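Local coordinates for protein prolyl oligopeptidase (Galerina marginata, PDB 5N4B) that cleaves peptide bonds after prolyl residues and, as a dual function macrocyclase-peptidase, processes precursor peptides of the amanitin toxins, at residues G10-T15 and T676-V681; P88-D93 and Q412-F417; W96-N101 and P119-G124. The protein carries 1 engineered substitution. All coordinates share one frame; numbering follows the deposited sequence.

Contact 1. Residues G10-T15 and T676-V681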
# COMPACT_ATOMS: atom_id res chain seq x y z
N GLY A 10 4.16 -30.46 20.04
CA GLY A 10 4.50 -31.72 19.39
C GLY A 10 3.39 -32.40 18.63
O GLY A 10 3.49 -33.61 18.33
N ASN A 11 2.34 -31.69 18.29
CA ASN A 11 1.19 -32.28 17.63
C ASN A 11 0.91 -31.62 16.29
O ASN A 11 -0.26 -31.39 15.92
CB ASN A 11 -0.05 -32.18 18.50
CG ASN A 11 0.04 -33.06 19.72
OD1 ASN A 11 0.22 -34.28 19.61
ND2 ASN A 11 -0.05 -32.44 20.90
N TYR A 12 1.96 -31.31 15.55
CA TYR A 12 1.74 -30.62 14.30
C TYR A 12 1.43 -31.63 13.20
O TYR A 12 1.72 -32.84 13.32
CB TYR A 12 2.97 -29.78 13.94
CG TYR A 12 3.20 -28.66 14.92
CD1 TYR A 12 2.27 -27.62 15.06
CD2 TYR A 12 4.34 -28.61 15.69
CE1 TYR A 12 2.43 -26.63 15.95
CE2 TYR A 12 4.54 -27.57 16.62
CZ TYR A 12 3.57 -26.56 16.73
OH TYR A 12 3.72 -25.53 17.63
N PRO A 13 0.79 -31.17 12.15
CA PRO A 13 0.46 -32.04 11.03
C PRO A 13 1.67 -32.75 10.43
O PRO A 13 2.77 -32.19 10.30
CB PRO A 13 -0.17 -31.08 10.01
CG PRO A 13 -0.76 -30.00 10.83
CD PRO A 13 0.28 -29.80 11.93
N SER A 14 1.43 -34.00 10.04
CA SER A 14 2.42 -34.78 9.31
C SER A 14 2.76 -34.08 8.00
O SER A 14 1.87 -33.76 7.21
CB SER A 14 1.80 -36.16 9.03
OG SER A 14 2.65 -36.94 8.19
N THR A 15 4.03 -33.81 7.79
CA THR A 15 4.49 -32.99 6.66
C THR A 15 5.67 -33.68 6.02
O THR A 15 6.77 -33.70 6.59
CB THR A 15 4.85 -31.59 7.11
OG1 THR A 15 3.74 -31.05 7.81
CG2 THR A 15 5.16 -30.67 5.93
N THR A 676 9.09 -25.52 8.36
CA THR A 676 10.45 -25.56 8.87
C THR A 676 10.48 -25.30 10.38
O THR A 676 11.21 -25.97 11.12
CB THR A 676 11.31 -24.56 8.08
OG1 THR A 676 11.29 -24.92 6.69
CG2 THR A 676 12.73 -24.58 8.51
N LEU A 677 9.69 -24.34 10.86
CA LEU A 677 9.59 -24.13 12.29
C LEU A 677 9.09 -25.38 12.98
O LEU A 677 9.65 -25.80 14.01
CB LEU A 677 8.64 -22.99 12.61
CG LEU A 677 9.08 -21.55 12.39
CD1 LEU A 677 7.95 -20.61 12.75
CD2 LEU A 677 10.32 -21.26 13.22
N GLN A 678 8.00 -25.95 12.48
CA GLN A 678 7.40 -27.12 13.13
C GLN A 678 8.28 -28.33 13.08
O GLN A 678 8.21 -29.15 14.00
CB GLN A 678 6.01 -27.41 12.54
CG GLN A 678 4.98 -26.31 12.81
CD GLN A 678 3.63 -26.56 12.12
OE1 GLN A 678 3.46 -27.52 11.34
NE2 GLN A 678 2.64 -25.69 12.39
N HIS A 679 9.17 -28.42 12.09
CA HIS A 679 10.13 -29.52 12.03
C HIS A 679 11.28 -29.32 13.02
O HIS A 679 11.79 -30.27 13.60
CB HIS A 679 10.70 -29.59 10.63
CG HIS A 679 11.86 -30.51 10.52
ND1 HIS A 679 11.72 -31.87 10.53
CD2 HIS A 679 13.18 -30.26 10.35
CE1 HIS A 679 12.91 -32.43 10.41
NE2 HIS A 679 13.81 -31.47 10.28
N ASN A 680 11.76 -28.09 13.15
CA ASN A 680 12.95 -27.82 13.93
C ASN A 680 12.67 -27.75 15.42
O ASN A 680 13.50 -28.24 16.22
CB ASN A 680 13.61 -26.54 13.46
CG ASN A 680 14.52 -26.79 12.32
OD1 ASN A 680 15.66 -27.24 12.49
ND2 ASN A 680 14.03 -26.55 11.12
N VAL A 681 11.55 -27.15 15.84
CA VAL A 681 11.21 -27.03 17.27
C VAL A 681 9.80 -27.56 17.50
O VAL A 681 8.91 -26.83 17.96
CB VAL A 681 11.44 -25.61 17.81
CG1 VAL A 681 12.93 -25.31 17.87
CG2 VAL A 681 10.76 -24.57 16.94
O HOH W 1 4.26 -28.36 8.85

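Contact 2. Residues P88-D93 and Q412-F417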
# COMPACT_ATOMS: atom_id res chain seq x y z
N PRO A 88 -14.43 15.36 -1.79
CA PRO A 88 -15.24 15.43 -3.01
C PRO A 88 -14.41 16.01 -4.15
O PRO A 88 -13.44 16.74 -3.93
CB PRO A 88 -16.38 16.38 -2.59
CG PRO A 88 -15.68 17.39 -1.68
CD PRO A 88 -14.65 16.56 -0.93
N THR A 89 -14.83 15.68 -5.38
CA THR A 89 -14.20 16.14 -6.62
C THR A 89 -15.26 16.86 -7.44
O THR A 89 -16.35 16.33 -7.66
CB THR A 89 -13.63 14.96 -7.41
OG1 THR A 89 -12.66 14.28 -6.63
CG2 THR A 89 -12.96 15.47 -8.68
N LEU A 90 -14.93 18.05 -7.93
CA LEU A 90 -15.84 18.82 -8.78
C LEU A 90 -15.54 18.46 -10.23
O LEU A 90 -14.41 18.66 -10.70
CB LEU A 90 -15.59 20.32 -8.57
CG LEU A 90 -16.34 21.25 -9.53
CD1 LEU A 90 -17.83 21.09 -9.45
CD2 LEU A 90 -15.92 22.72 -9.27
N LEU A 91 -16.51 17.85 -10.91
CA LEU A 91 -16.39 17.54 -12.32
C LEU A 91 -16.84 18.73 -13.16
O LEU A 91 -17.55 19.63 -12.68
CB LEU A 91 -17.18 16.26 -12.68
CG LEU A 91 -16.77 15.04 -11.88
CD1 LEU A 91 -17.49 13.80 -12.49
CD2 LEU A 91 -15.27 14.84 -11.88
N ASP A 92 -16.55 18.64 -14.45
CA ASP A 92 -16.93 19.68 -15.40
C ASP A 92 -18.42 19.75 -15.65
O ASP A 92 -18.85 20.67 -16.35
CB ASP A 92 -16.14 19.54 -16.69
CG ASP A 92 -14.71 20.00 -16.57
OD1 ASP A 92 -14.12 20.11 -15.47
OD2 ASP A 92 -14.17 20.34 -17.66
N ASP A 93 -19.23 18.81 -15.16
CA ASP A 93 -20.68 18.98 -15.16
C ASP A 93 -21.22 19.90 -14.07
O ASP A 93 -22.44 20.11 -14.02
CB ASP A 93 -21.39 17.61 -15.12
CG ASP A 93 -21.11 16.80 -13.83
OD1 ASP A 93 -20.40 17.30 -12.92
OD2 ASP A 93 -21.65 15.68 -13.77
N GLN A 412 -5.96 21.13 -11.30
CA GLN A 412 -5.16 22.33 -11.52
C GLN A 412 -5.97 23.55 -11.96
O GLN A 412 -5.71 24.67 -11.52
CB GLN A 412 -4.07 22.05 -12.56
CG GLN A 412 -3.27 23.29 -12.92
CD GLN A 412 -2.25 22.96 -13.97
OE1 GLN A 412 -1.47 22.01 -13.82
NE2 GLN A 412 -2.24 23.74 -15.05
N LYS A 413 -6.93 23.37 -12.86
CA LYS A 413 -7.63 24.52 -13.40
C LYS A 413 -8.60 25.18 -12.41
O LYS A 413 -9.07 26.29 -12.67
CB LYS A 413 -8.36 24.15 -14.69
CG LYS A 413 -9.59 23.28 -14.49
CD LYS A 413 -10.14 22.83 -15.83
CE LYS A 413 -11.31 21.88 -15.66
NZ LYS A 413 -11.76 21.45 -17.04
N GLN A 414 -8.92 24.52 -11.31
CA GLN A 414 -9.94 24.98 -10.40
C GLN A 414 -9.37 25.92 -9.35
O GLN A 414 -8.15 25.96 -9.12
CB GLN A 414 -10.63 23.76 -9.75
CG GLN A 414 -11.37 22.94 -10.76
CD GLN A 414 -12.02 21.70 -10.20
OE1 GLN A 414 -11.65 21.16 -9.18
NE2 GLN A 414 -12.99 21.19 -10.95
N THR A 415 -10.27 26.65 -8.70
CA THR A 415 -9.88 27.67 -7.73
C THR A 415 -9.86 27.19 -6.30
O THR A 415 -9.88 28.02 -5.39
CB THR A 415 -10.83 28.86 -7.81
OG1 THR A 415 -12.17 28.40 -7.58
CG2 THR A 415 -10.70 29.55 -9.20
N HIS A 416 -9.83 25.88 -6.07
CA HIS A 416 -9.76 25.29 -4.73
C HIS A 416 -8.85 24.07 -4.80
O HIS A 416 -8.55 23.53 -5.84
CB HIS A 416 -11.15 24.87 -4.20
CG HIS A 416 -11.74 23.74 -4.94
ND1 HIS A 416 -12.51 23.92 -6.09
CD2 HIS A 416 -11.61 22.41 -4.77
CE1 HIS A 416 -12.83 22.72 -6.56
NE2 HIS A 416 -12.29 21.80 -5.79
N PHE A 417 -8.45 23.63 -3.62
CA PHE A 417 -7.89 22.31 -3.43
C PHE A 417 -8.33 21.78 -2.07
O PHE A 417 -8.78 22.54 -1.20
CB PHE A 417 -6.37 22.26 -3.58
CG PHE A 417 -5.58 23.12 -2.61
CD1 PHE A 417 -5.17 22.61 -1.41
CD2 PHE A 417 -5.22 24.43 -2.96
CE1 PHE A 417 -4.42 23.43 -0.54
CE2 PHE A 417 -4.48 25.22 -2.10
CZ PHE A 417 -4.09 24.71 -0.89
O HOH W 2 -12.33 19.21 -7.29
O HOH W 3 -14.21 22.40 -13.34

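Contact 3. Residues W96-N101 and P119-G124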
# COMPACT_ATOMS: atom_id res chain seq x y z
N TRP A 96 -20.44 17.61 -7.72
CA TRP A 96 -19.40 17.10 -6.85
C TRP A 96 -19.66 15.63 -6.55
O TRP A 96 -20.79 15.22 -6.29
CB TRP A 96 -19.42 17.92 -5.56
CG TRP A 96 -19.07 19.34 -5.68
CD1 TRP A 96 -19.88 20.33 -6.05
CD2 TRP A 96 -17.81 19.92 -5.41
NE1 TRP A 96 -19.20 21.54 -6.02
CE2 TRP A 96 -17.92 21.29 -5.62
CE3 TRP A 96 -16.58 19.41 -5.01
CZ2 TRP A 96 -16.86 22.16 -5.42
CZ3 TRP A 96 -15.51 20.29 -4.83
CH2 TRP A 96 -15.67 21.64 -5.02
N TYR A 97 -18.59 14.85 -6.55
CA TYR A 97 -18.68 13.40 -6.39
C TYR A 97 -17.73 12.96 -5.28
O TYR A 97 -16.60 13.45 -5.19
CB TYR A 97 -18.28 12.72 -7.70
CG TYR A 97 -19.19 12.96 -8.86
CD1 TYR A 97 -19.25 14.22 -9.48
CD2 TYR A 97 -20.00 11.95 -9.34
CE1 TYR A 97 -20.09 14.44 -10.58
CE2 TYR A 97 -20.82 12.16 -10.44
CZ TYR A 97 -20.85 13.42 -11.04
OH TYR A 97 -21.67 13.61 -12.15
N TRP A 98 -18.16 12.03 -4.45
CA TRP A 98 -17.35 11.59 -3.33
C TRP A 98 -17.78 10.18 -2.94
O TRP A 98 -18.92 9.76 -3.19
CB TRP A 98 -17.51 12.54 -2.11
CG TRP A 98 -18.84 12.53 -1.48
CD1 TRP A 98 -19.21 11.81 -0.37
CD2 TRP A 98 -20.02 13.24 -1.90
NE1 TRP A 98 -20.56 12.02 -0.10
CE2 TRP A 98 -21.07 12.89 -1.02
CE3 TRP A 98 -20.29 14.11 -2.94
CZ2 TRP A 98 -22.35 13.43 -1.13
CZ3 TRP A 98 -21.57 14.64 -3.04
CH2 TRP A 98 -22.57 14.28 -2.16
N PHE A 99 -16.87 9.47 -2.28
CA PHE A 99 -17.19 8.14 -1.75
C PHE A 99 -17.73 8.24 -0.33
O PHE A 99 -17.30 9.07 0.47
CB PHE A 99 -15.95 7.22 -1.76
CG PHE A 99 -15.58 6.77 -3.13
CD1 PHE A 99 -16.20 5.67 -3.70
CD2 PHE A 99 -14.59 7.43 -3.82
CE1 PHE A 99 -15.85 5.26 -4.96
CE2 PHE A 99 -14.23 6.99 -5.08
CZ PHE A 99 -14.87 5.90 -5.64
N TYR A 100 -18.68 7.37 -0.05
CA TYR A 100 -19.39 7.32 1.23
C TYR A 100 -19.62 5.88 1.63
O TYR A 100 -20.08 5.09 0.80
CB TYR A 100 -20.75 8.06 1.17
CG TYR A 100 -21.61 7.96 2.42
CD1 TYR A 100 -21.16 8.46 3.64
CD2 TYR A 100 -22.80 7.31 2.40
CE1 TYR A 100 -21.93 8.34 4.77
CE2 TYR A 100 -23.59 7.20 3.54
CZ TYR A 100 -23.10 7.72 4.71
OH TYR A 100 -23.91 7.58 5.83
N ASN A 101 -19.26 5.52 2.87
CA ASN A 101 -19.50 4.20 3.45
C ASN A 101 -20.38 4.43 4.68
O ASN A 101 -20.03 5.21 5.56
CB ASN A 101 -18.17 3.57 3.84
CG ASN A 101 -18.29 2.09 4.12
OD1 ASN A 101 -19.13 1.67 4.91
ND2 ASN A 101 -17.47 1.29 3.44
N PRO A 119 -21.71 20.77 -1.44
CA PRO A 119 -22.67 20.51 -0.37
C PRO A 119 -22.23 21.03 0.99
O PRO A 119 -21.04 21.18 1.28
CB PRO A 119 -22.75 18.97 -0.35
CG PRO A 119 -22.42 18.59 -1.64
CD PRO A 119 -21.35 19.53 -2.13
N ASP A 120 -23.23 21.31 1.82
CA ASP A 120 -23.09 21.42 3.26
C ASP A 120 -23.22 20.01 3.80
O ASP A 120 -24.33 19.49 3.99
CB ASP A 120 -24.16 22.34 3.84
CG ASP A 120 -24.11 22.40 5.35
OD1 ASP A 120 -23.23 21.74 5.95
OD2 ASP A 120 -24.95 23.13 5.93
N PHE A 121 -22.08 19.35 4.02
CA PHE A 121 -22.08 17.95 4.38
C PHE A 121 -22.63 17.68 5.78
O PHE A 121 -22.96 16.52 6.08
CB PHE A 121 -20.70 17.31 4.18
CG PHE A 121 -20.32 17.20 2.76
CD1 PHE A 121 -20.78 16.16 1.98
CD2 PHE A 121 -19.48 18.13 2.19
CE1 PHE A 121 -20.40 16.05 0.69
CE2 PHE A 121 -19.10 18.06 0.86
CZ PHE A 121 -19.56 17.00 0.09
N SER A 122 -22.80 18.72 6.60
CA SER A 122 -23.46 18.54 7.89
C SER A 122 -24.90 18.08 7.73
O SER A 122 -25.47 17.56 8.69
CB SER A 122 -23.40 19.82 8.75
OG SER A 122 -24.26 20.86 8.28
N LYS A 123 -25.49 18.27 6.56
CA LYS A 123 -26.86 17.82 6.33
C LYS A 123 -26.96 16.32 6.11
O LYS A 123 -28.06 15.77 6.17
CB LYS A 123 -27.47 18.56 5.14
CG LYS A 123 -27.69 20.05 5.42
CD LYS A 123 -28.19 20.78 4.17
CE LYS A 123 -28.55 22.22 4.49
NZ LYS A 123 -27.92 23.16 3.52
N GLY A 124 -25.85 15.64 5.87
CA GLY A 124 -25.90 14.21 5.65
C GLY A 124 -25.76 13.83 4.19
O GLY A 124 -26.41 14.39 3.29

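Contact 1. Residues G10-T15 and T676-V681
Tyr-12 lays its phenol ring flat against the side chain of Gln-678, and this stack is the tight part of the contact. The ring and the amide are nearly parallel, their planes 11° apart. Gln-678 CG sits over the middle of the Tyr-12 ring, 3.6 Å from its centroid, as a CH-pi contact, while the amide lies over the CG-CD1 side of the ring: NE2 of Gln-678 lies 3.3 Å from CD1 of Tyr-12, and OE1 of Gln-678 3.5 Å from CB of Tyr-12. Gln-678 reaches across because its chain runs extended beyond CG (chi2 175°). Its amide is pinned at both ends, NE2 donating to Leu-688 O and OE1 accepting from Gln-55 NE2. The hydroxyl of Tyr-12 bonds to Leu-688 N, so that the glutamine and the tyrosine hold the two backbone groups of Leu-688. Towards Thr-15 the packing is looser. Pro-13 offers only CD, 4.0 Å from Gln-678 OE1, and a water links the two segments, donating to Gln-678 OE1 at 2.7 Å and to Thr-15 OG1 at 2.9 Å. The Thr-15 hydroxyl in turn donates to Pro-13 O over 2.9 Å, approaching from above the carbonyl plane. This side faces solvent, with Ser-14 exposed. Pro-13 also packs on helix 46-64. The N-terminal segment thus lies against the last turn of helix 668-680 of the catalytic alpha/beta-hydrolase domain, as in prolyl oligopeptidases, where residues ahead of the propeller belong to the hydrolase domain.

Contact 2. Residues P88-D93 and Q412-F417
Gln-414 sends its side-chain amide across to the backbone of Leu-90, NE2 donating to Leu-90 O at 2.9 Å. The N-H points almost straight at the oxygen (164°) and the acceptor lies in the amide plane, yet the donor stands 43° out of the carbonyl plane of Leu-90. The same carbonyl also accepts from Arg-411. Gln-414 NE2 has a second partner, a water 2.9 Å away that donates to Asp-92 OD1. Gln-414 OE1 takes a bond from another water, which also accepts from Leu-90 N at 2.9 Å and bonds to His-416 NE2. Both ends of this buried amide are therefore satisfied. These side chains, waters and a salt bridge join the first and last blades of the seven-bladed beta-propeller across their seam: strand 84-90 is an outermost strand of the first blade, and 412-417 is mostly the loop leading into strand 416-423 of the last. On the exposed side, Lys-413, extended beyond CG, reaches Asp-92 in a salt bridge, its NZ 2.7 Å from OD2 on the syn lone pair and 3.1 Å, weakly, from OD1. Asp-92 OD1 has a further cationic partner in Arg-411, so two positive charges would probably keep this carboxylate ionised. The Leu-90 side chain packs along the Gln-414 amide through CB, CG and CD2. Its CD2 then comes to the edge of the His-416 imidazole, 4.1 Å from CE1, and the imidazole ring also meets that of Trp-96.

Contact 3. Residues W96-N101 and P119-G124
Phe-121 drives the edge of its ring into the face of the Trp-98 indole, a T-shaped pair with the planes at 87° and the centroid of the six-membered indole ring 5.0 Å from that of Phe-121. One atom does the touching: CE1 of Phe-121 stands over the centre of the indole, 3.7 Å from CE2 of Trp-98 and at a similar distance from CZ2. The two side chains run antiparallel past one another, which brings only the CE1 corner of the phenyl over the indole. Trp-98 holds its CG between the backbone N and the carbonyl carbon (chi1 68°), which sets the indole face towards the 119-124 loop. Its NE1 donates to Asp-125 OD2 in helix 125-128, fixing the rotation of the ring. Strand 96-101 is the second strand of the first propeller blade, and the loop that packs on it lies between the third strand and helix 125-128, just ahead of the fourth. Phe-121 also touches Leu-446 and Arg-447 on strand 443-448 of the last blade, so the loop wedges in where the ring of blades closes. Within the loop, Pro-119 CB lies over the centre of the Phe-121 ring, 3.7 Å above its plane, and so braces the face that runs at right angles to Trp-98. The same proline meets two indoles across the contact, CD lying 4.2 Å from CG of Trp-96 and CG lying 4.3 Å from CZ3 of Trp-98. Also within the loop, Asp-120 OD1 accepts from Ser-122 N in an Asx turn and from Ser-122 OG at 2.7 Å, both from the same face of the carboxylate.

Overall arrangement
Contacts 2 and 3 both involve the first propeller blade and lie at its seam with the last, their centres 15 Å apart; they touch directly through the neighbouring strands 84-90 and 96-101 and through His-416 against Trp-96. Contact 1 lies on the opposite side of the chain's centre, about 59 Å from contact 2 and 53 Å from contact 3 between centres, and ties the N-terminal segment to the hydrolase domain. Contact 3 is buried and wholly apolar across its segments, a cluster of aromatic rings and a proline. Contact 2, partly buried, grades from a water-linked amide to an exposed salt bridge. Contact 1, also partly buried, combines an amide-ring stack with a water bridge.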